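Local coordinates for protein hydroquinone dioxygenase large subunit (Pseudomonas sp., PDB 4ZXA) that forms the large subunit of a two-subunit iron(II)-dependent hydroquinone 1,2-dioxygenase, which probably opens the ring of hydroquinone with dioxygen, at residues Val261-Val275 and Ala285-Ala299. Residues are numbered along the deposited sequence; the frame is centred on the assembly and turned at random.
With CD (cadmium ion), chain I; H8N (4-hydroxybenzonitrile), chain J.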
loop_
_atom_site.group_PDB
_atom_site.type_symbol
_atom_site.label_atom_id
_atom_site.label_comp_id
_atom_site.label_asym_id
_atom_site.label_seq_id
_atom_site.Cartn_x
_atom_site.Cartn_y
_atom_site.Cartn_z
ATOM N N VAL E 261 19.587 -1.645 -19.430
ATOM C CA VAL E 261 20.277 -1.074 -18.287
ATOM C C VAL E 261 19.826 0.387 -18.140
ATOM O O VAL E 261 19.684 1.098 -19.142
ATOM C CB VAL E 261 21.812 -1.132 -18.486
ATOM C CG1 VAL E 261 22.527 -0.293 -17.431
ATOM C CG2 VAL E 261 22.315 -2.569 -18.450
ATOM N N GLU E 262 19.584 0.826 -16.906
ATOM C CA GLU E 262 19.289 2.231 -16.630
ATOM C C GLU E 262 20.396 2.838 -15.791
ATOM O O GLU E 262 21.036 2.120 -15.014
ATOM C CB GLU E 262 17.990 2.368 -15.853
ATOM C CG GLU E 262 16.773 1.952 -16.616
ATOM C CD GLU E 262 15.599 1.660 -15.709
ATOM O OE1 GLU E 262 15.836 1.437 -14.497
ATOM O OE2 GLU E 262 14.452 1.661 -16.201
ATOM N N TRP E 263 20.605 4.151 -15.933
ATOM C CA TRP E 263 21.562 4.872 -15.097
ATOM C C TRP E 263 20.890 5.964 -14.261
ATOM O O TRP E 263 20.140 6.797 -14.773
ATOM C CB TRP E 263 22.695 5.458 -15.936
ATOM C CG TRP E 263 23.583 4.412 -16.547
ATOM C CD1 TRP E 263 23.363 3.725 -17.711
ATOM C CD2 TRP E 263 24.838 3.935 -16.035
ATOM N NE1 TRP E 263 24.405 2.851 -17.955
ATOM C CE2 TRP E 263 25.318 2.960 -16.940
ATOM C CE3 TRP E 263 25.612 4.244 -14.913
ATOM C CZ2 TRP E 263 26.526 2.295 -16.744
ATOM C CZ3 TRP E 263 26.800 3.580 -14.720
ATOM C CH2 TRP E 263 27.251 2.622 -15.631
ATOM N N PHE E 264 21.161 5.938 -12.961
ATOM C CA PHE E 264 20.659 6.938 -12.033
ATOM C C PHE E 264 21.839 7.752 -11.463
ATOM O O PHE E 264 22.798 7.172 -10.950
ATOM C CB PHE E 264 19.923 6.250 -10.877
ATOM C CG PHE E 264 18.639 5.558 -11.266
ATOM C CD1 PHE E 264 18.015 5.818 -12.476
ATOM C CD2 PHE E 264 18.032 4.660 -10.393
ATOM C CE1 PHE E 264 16.820 5.179 -12.825
ATOM C CE2 PHE E 264 16.833 4.021 -10.732
ATOM C CZ PHE E 264 16.229 4.285 -11.954
ATOM N N ILE E 265 21.790 9.081 -11.571
ATOM C CA ILE E 265 22.734 9.954 -10.853
ATOM C C ILE E 265 21.974 10.801 -9.845
ATOM O O ILE E 265 21.226 11.707 -10.236
ATOM C CB ILE E 265 23.407 10.964 -11.763
ATOM C CG1 ILE E 265 23.848 10.326 -13.086
ATOM C CG2 ILE E 265 24.566 11.635 -11.025
ATOM C CD1 ILE E 265 25.198 9.705 -13.059
ATOM N N GLN E 266 22.159 10.523 -8.557
ATOM C CA GLN E 266 21.401 11.227 -7.524
ATOM C C GLN E 266 21.982 12.632 -7.287
ATOM O O GLN E 266 23.141 12.777 -6.892
ATOM C CB GLN E 266 21.351 10.395 -6.231
ATOM C CG GLN E 266 20.419 10.934 -5.153
ATOM C CD GLN E 266 18.959 10.821 -5.547
ATOM O OE1 GLN E 266 18.568 9.864 -6.208
ATOM N NE2 GLN E 266 18.146 11.801 -5.152
ATOM N N MET E 267 21.187 13.670 -7.531
ATOM C CA MET E 267 21.738 15.026 -7.503
ATOM C C MET E 267 21.552 15.743 -6.169
ATOM O O MET E 267 22.421 16.512 -5.749
ATOM C CB MET E 267 21.212 15.874 -8.669
ATOM C CG MET E 267 21.804 15.472 -10.000
ATOM S SD MET E 267 21.309 16.531 -11.375
ATOM C CE MET E 267 19.535 16.546 -11.179
ATOM N N SER E 268 20.426 15.491 -5.505
ATOM C CA SER E 268 20.187 16.055 -4.180
ATOM C C SER E 268 19.552 15.036 -3.251
ATOM O O SER E 268 18.854 14.134 -3.700
ATOM C CB SER E 268 19.283 17.282 -4.262
ATOM O OG SER E 268 17.933 16.925 -4.042
ATOM N N ASP E 269 19.810 15.182 -1.956
ATOM C CA ASP E 269 19.171 14.369 -0.938
ATOM C C ASP E 269 19.465 12.878 -1.106
ATOM O O ASP E 269 20.613 12.506 -1.365
ATOM C CB ASP E 269 17.677 14.684 -0.897
ATOM C CG ASP E 269 17.424 16.153 -0.575
ATOM O OD1 ASP E 269 17.667 16.546 0.589
ATOM O OD2 ASP E 269 17.022 16.928 -1.480
ATOM N N GLU E 270 18.448 12.031 -0.943
ATOM C CA GLU E 270 18.651 10.594 -1.075
ATOM C C GLU E 270 17.387 9.847 -1.455
ATOM O O GLU E 270 16.282 10.273 -1.129
ATOM C CB GLU E 270 19.262 9.991 0.203
ATOM C CG GLU E 270 18.342 9.984 1.432
ATOM C CD GLU E 270 18.942 9.240 2.636
ATOM O OE1 GLU E 270 20.145 8.897 2.611
ATOM O OE2 GLU E 270 18.209 8.996 3.623
ATOM N N ILE E 271 17.581 8.724 -2.143
ATOM C CA ILE E 271 16.514 7.808 -2.525
ATOM C C ILE E 271 16.920 6.373 -2.179
ATOM O O ILE E 271 18.094 5.988 -2.320
ATOM C CB ILE E 271 16.211 7.891 -4.054
ATOM C CG1 ILE E 271 15.719 9.296 -4.446
ATOM C CG2 ILE E 271 15.194 6.825 -4.469
ATOM C CD1 ILE E 271 15.448 9.475 -5.927
ATOM N N VAL E 272 15.960 5.572 -1.728
ATOM C CA VAL E 272 16.241 4.161 -1.489
ATOM C C VAL E 272 15.561 3.238 -2.512
ATOM O O VAL E 272 14.343 3.312 -2.746
ATOM C CB VAL E 272 15.853 3.729 -0.068
ATOM C CG1 VAL E 272 16.037 2.208 0.098
ATOM C CG2 VAL E 272 16.668 4.485 0.943
ATOM N N TRP E 273 16.355 2.351 -3.105
ATOM C CA TRP E 273 15.832 1.401 -4.075
ATOM C C TRP E 273 15.809 -0.047 -3.575
ATOM O O TRP E 273 16.840 -0.590 -3.191
ATOM C CB TRP E 273 16.610 1.502 -5.387
ATOM C CG TRP E 273 16.398 2.799 -6.090
ATOM C CD1 TRP E 273 17.137 3.934 -5.939
ATOM C CD2 TRP E 273 15.374 3.112 -7.047
ATOM N NE1 TRP E 273 16.652 4.925 -6.748
ATOM C CE2 TRP E 273 15.569 4.450 -7.439
ATOM C CE3 TRP E 273 14.324 2.386 -7.620
ATOM C CZ2 TRP E 273 14.745 5.084 -8.374
ATOM C CZ3 TRP E 273 13.503 3.017 -8.549
ATOM C CH2 TRP E 273 13.713 4.349 -8.909
ATOM N N ASP E 274 14.622 -0.653 -3.565
ATOM C CA ASP E 274 14.490 -2.098 -3.398
ATOM C C ASP E 274 14.790 -2.737 -4.738
ATOM O O ASP E 274 14.135 -2.419 -5.734
ATOM C CB ASP E 274 13.055 -2.474 -3.026
ATOM C CG ASP E 274 12.907 -2.881 -1.574
ATOM O OD1 ASP E 274 13.702 -2.414 -0.721
ATOM O OD2 ASP E 274 11.981 -3.667 -1.282
ATOM N N VAL E 275 15.756 -3.641 -4.785
ATOM C CA VAL E 275 16.078 -4.273 -6.050
ATOM C C VAL E 275 15.930 -5.766 -5.968
ATOM O O VAL E 275 16.548 -6.415 -5.124
ATOM C CB VAL E 275 17.491 -3.920 -6.516
ATOM C CG1 VAL E 275 17.804 -4.631 -7.836
ATOM C CG2 VAL E 275 17.631 -2.396 -6.640
ATOM N N ALA E 285 19.298 -6.631 -3.850
ATOM C CA ALA E 285 20.019 -5.552 -3.210
ATOM C C ALA E 285 19.088 -4.470 -2.684
ATOM O O ALA E 285 17.946 -4.339 -3.125
ATOM C CB ALA E 285 21.048 -4.968 -4.188
ATOM N N ARG E 286 19.585 -3.716 -1.713
ATOM C CA ARG E 286 18.919 -2.521 -1.228
ATOM C C ARG E 286 19.880 -1.346 -1.387
ATOM O O ARG E 286 20.871 -1.240 -0.669
ATOM C CB ARG E 286 18.487 -2.689 0.231
ATOM C CG ARG E 286 17.561 -1.590 0.717
ATOM C CD ARG E 286 17.178 -1.785 2.170
ATOM N NE ARG E 286 16.036 -0.958 2.563
ATOM C CZ ARG E 286 16.135 0.184 3.244
ATOM N NH1 ARG E 286 17.332 0.655 3.616
ATOM N NH2 ARG E 286 15.030 0.852 3.561
ATOM N N ILE E 287 19.602 -0.476 -2.350
ATOM C CA ILE E 287 20.525 0.597 -2.695
ATOM C C ILE E 287 20.078 1.972 -2.184
ATOM O O ILE E 287 18.995 2.444 -2.514
ATOM C CB ILE E 287 20.753 0.667 -4.219
ATOM C CG1 ILE E 287 21.218 -0.685 -4.753
ATOM C CG2 ILE E 287 21.762 1.756 -4.583
ATOM C CD1 ILE E 287 21.688 -0.605 -6.185
ATOM N N THR E 288 20.929 2.608 -1.382
ATOM C CA THR E 288 20.675 3.951 -0.895
ATOM C C THR E 288 21.513 4.919 -1.704
ATOM O O THR E 288 22.730 4.841 -1.700
ATOM C CB THR E 288 21.052 4.092 0.577
ATOM O OG1 THR E 288 20.343 3.119 1.357
ATOM C CG2 THR E 288 20.724 5.490 1.078
ATOM N N MET E 289 20.869 5.824 -2.422
ATOM C CA MET E 289 21.616 6.734 -3.275
ATOM C C MET E 289 21.624 8.131 -2.679
ATOM O O MET E 289 20.570 8.751 -2.488
ATOM C CB MET E 289 21.074 6.733 -4.712
ATOM C CG MET E 289 21.337 5.426 -5.478
ATOM S SD MET E 289 21.091 5.510 -7.281
ATOM C CE MET E 289 22.472 6.529 -7.819
ATOM N N ARG E 290 22.825 8.609 -2.375
ATOM C CA ARG E 290 23.023 9.919 -1.783
ATOM C C ARG E 290 23.544 10.898 -2.822
ATOM O O ARG E 290 23.949 10.505 -3.917
ATOM C CB ARG E 290 24.000 9.819 -0.611
ATOM C CG ARG E 290 23.607 8.770 0.415
ATOM C CD ARG E 290 24.379 8.915 1.715
ATOM N NE ARG E 290 23.731 8.131 2.759
ATOM C CZ ARG E 290 24.291 7.113 3.404
ATOM N NH1 ARG E 290 25.545 6.750 3.147
ATOM N NH2 ARG E 290 23.591 6.460 4.320
ATOM N N ALA E 291 23.536 12.175 -2.469
ATOM C CA ALA E 291 23.931 13.227 -3.396
ATOM C C ALA E 291 25.277 12.908 -4.043
ATOM O O ALA E 291 26.276 12.665 -3.344
ATOM C CB ALA E 291 23.975 14.581 -2.679
ATOM N N GLY E 292 25.297 12.908 -5.376
ATOM C CA GLY E 292 26.493 12.560 -6.118
ATOM C C GLY E 292 26.641 11.101 -6.529
ATOM O O GLY E 292 27.497 10.775 -7.337
ATOM N N ASP E 293 25.820 10.210 -5.987
ATOM C CA ASP E 293 25.902 8.802 -6.377
ATOM C C ASP E 293 25.484 8.506 -7.833
ATOM O O ASP E 293 24.575 9.139 -8.396
ATOM C CB ASP E 293 25.121 7.915 -5.415
ATOM C CG ASP E 293 25.735 7.877 -4.027
ATOM O OD1 ASP E 293 26.915 8.272 -3.875
ATOM O OD2 ASP E 293 25.040 7.436 -3.085
ATOM N N VAL E 294 26.188 7.537 -8.418
ATOM C CA VAL E 294 25.951 7.046 -9.769
ATOM C C VAL E 294 25.730 5.534 -9.731
ATOM O O VAL E 294 26.546 4.785 -9.191
ATOM C CB VAL E 294 27.155 7.302 -10.677
ATOM C CG1 VAL E 294 26.903 6.683 -12.036
ATOM C CG2 VAL E 294 27.408 8.775 -10.796
ATOM N N CYS E 295 24.627 5.085 -10.305
ATOM C CA CYS E 295 24.277 3.679 -10.227
ATOM C C CYS E 295 23.675 3.201 -11.546
ATOM O O CYS E 295 22.877 3.904 -12.176
ATOM C CB CYS E 295 23.298 3.450 -9.077
ATOM S SG CYS E 295 22.832 1.715 -8.786
ATOM N N ALA E 296 24.092 2.008 -11.960
ATOM C CA ALA E 296 23.505 1.310 -13.093
ATOM C C ALA E 296 22.479 0.308 -12.569
ATOM O O ALA E 296 22.799 -0.559 -11.758
ATOM C CB ALA E 296 24.591 0.597 -13.912
ATOM N N MET E 297 21.239 0.439 -13.015
ATOM C CA MET E 297 20.226 -0.567 -12.718
ATOM C C MET E 297 20.164 -1.590 -13.868
ATOM O O MET E 297 19.814 -1.252 -14.997
ATOM C CB MET E 297 18.869 0.104 -12.459
ATOM C CG MET E 297 18.845 1.011 -11.214
ATOM S SD MET E 297 18.806 0.055 -9.673
ATOM C CE MET E 297 19.030 1.349 -8.434
ATOM N N PRO E 298 20.535 -2.842 -13.583
ATOM C CA PRO E 298 20.686 -3.864 -14.628
ATOM C C PRO E 298 19.382 -4.209 -15.342
ATOM O O PRO E 298 18.273 -3.914 -14.865
ATOM C CB PRO E 298 21.201 -5.093 -13.864
ATOM C CG PRO E 298 21.671 -4.571 -12.531
ATOM C CD PRO E 298 20.818 -3.374 -12.239
ATOM N N ALA E 299 19.528 -4.857 -16.491
ATOM C CA ALA E 299 18.393 -5.146 -17.347
ATOM C C ALA E 299 17.560 -6.327 -16.844
ATOM O O ALA E 299 16.497 -6.611 -17.402
ATOM C CB ALA E 299 18.876 -5.409 -18.749
HETATM CD CD CD I . 13.572 0.759 -14.063
HETATM N NAA H8N J . 12.550 2.817 -13.630
HETATM C CAC H8N J . 12.294 3.890 -13.331
HETATM C CAI H8N J . 12.000 5.295 -12.921
HETATM C CAF H8N J . 12.870 5.919 -12.037
HETATM C CAD H8N J . 12.629 7.228 -11.629
HETATM C CAH H8N J . 11.508 7.871 -12.129
HETATM O OAB H8N J . 11.253 9.154 -11.725
HETATM C CAE H8N J . 10.634 7.249 -13.014
HETATM C CAG H8N J . 10.886 5.947 -13.417
HETATM O O HOH W 1 22.585 13.191 0.318
#
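Ala285 pairs with Val275, each backbone bonded to the other, in the hairpin of strands 270-277 and 283-290. Next along, the extended side chain of Arg286 lays one face of its guanidinium over Val272, CG1 sitting 3.7 Å from CZ. Ile287 again pairs with Trp273, backbone to backbone. Met289 turns inward; CG stands anti to the carbonyl carbon, and the nearly extended chi2 (-166°) carries SD to 3.9 Å from Phe264 CB and obliquely beside the Trp273 indole, a Met-aromatic contact, while the bend at chi3 (70°) turns CE to Phe264 O. Arg290 runs alongside Glu270 in a long salt bridge, NE to OE1 3.7 Å, while its NH1 bonds Lys22 O of the small subunit.

A type II turn from Arg290 to Asp293 then carries the chain over to strand 262-266, with Gly292 N giving its hydrogen to Gln266 O. Val294 lies side by side with Ile265, and Cys295 exchanges two backbone bonds with Phe264. Ala296 sets its methyl almost squarely over Trp263, CB 3.6 Å from the centroid of the six-membered ring. A serine in place of Trp263 would probably leave that methyl facing a gap, with Trp316 and Val55 of the small subunit also losing a neighbour.

Met297 faces the pocket side. Its CG meets Phe264 CE2 at 3.7 Å; beyond it the bend at chi2 (-75°) swings the thioether across, and CE lies over the five-membered ring of Trp273. Phe264 and Trp273 in turn touch the ligand, Trp273 CH2 coming to 3.6 Å from CAF of 4-hydroxybenzonitrile. Met297 also pairs with Glu262, whose OE1 and OE2 both grip the cadmium ion, completed by His256, Asn258, His303 and the nitrile nitrogen. Hairpin 270-290 and the pair 262-266/293-297 belong to two antiparallel sheets facing each other round this site, consistent with the cupin beta barrel, here holding metal and ligand between them.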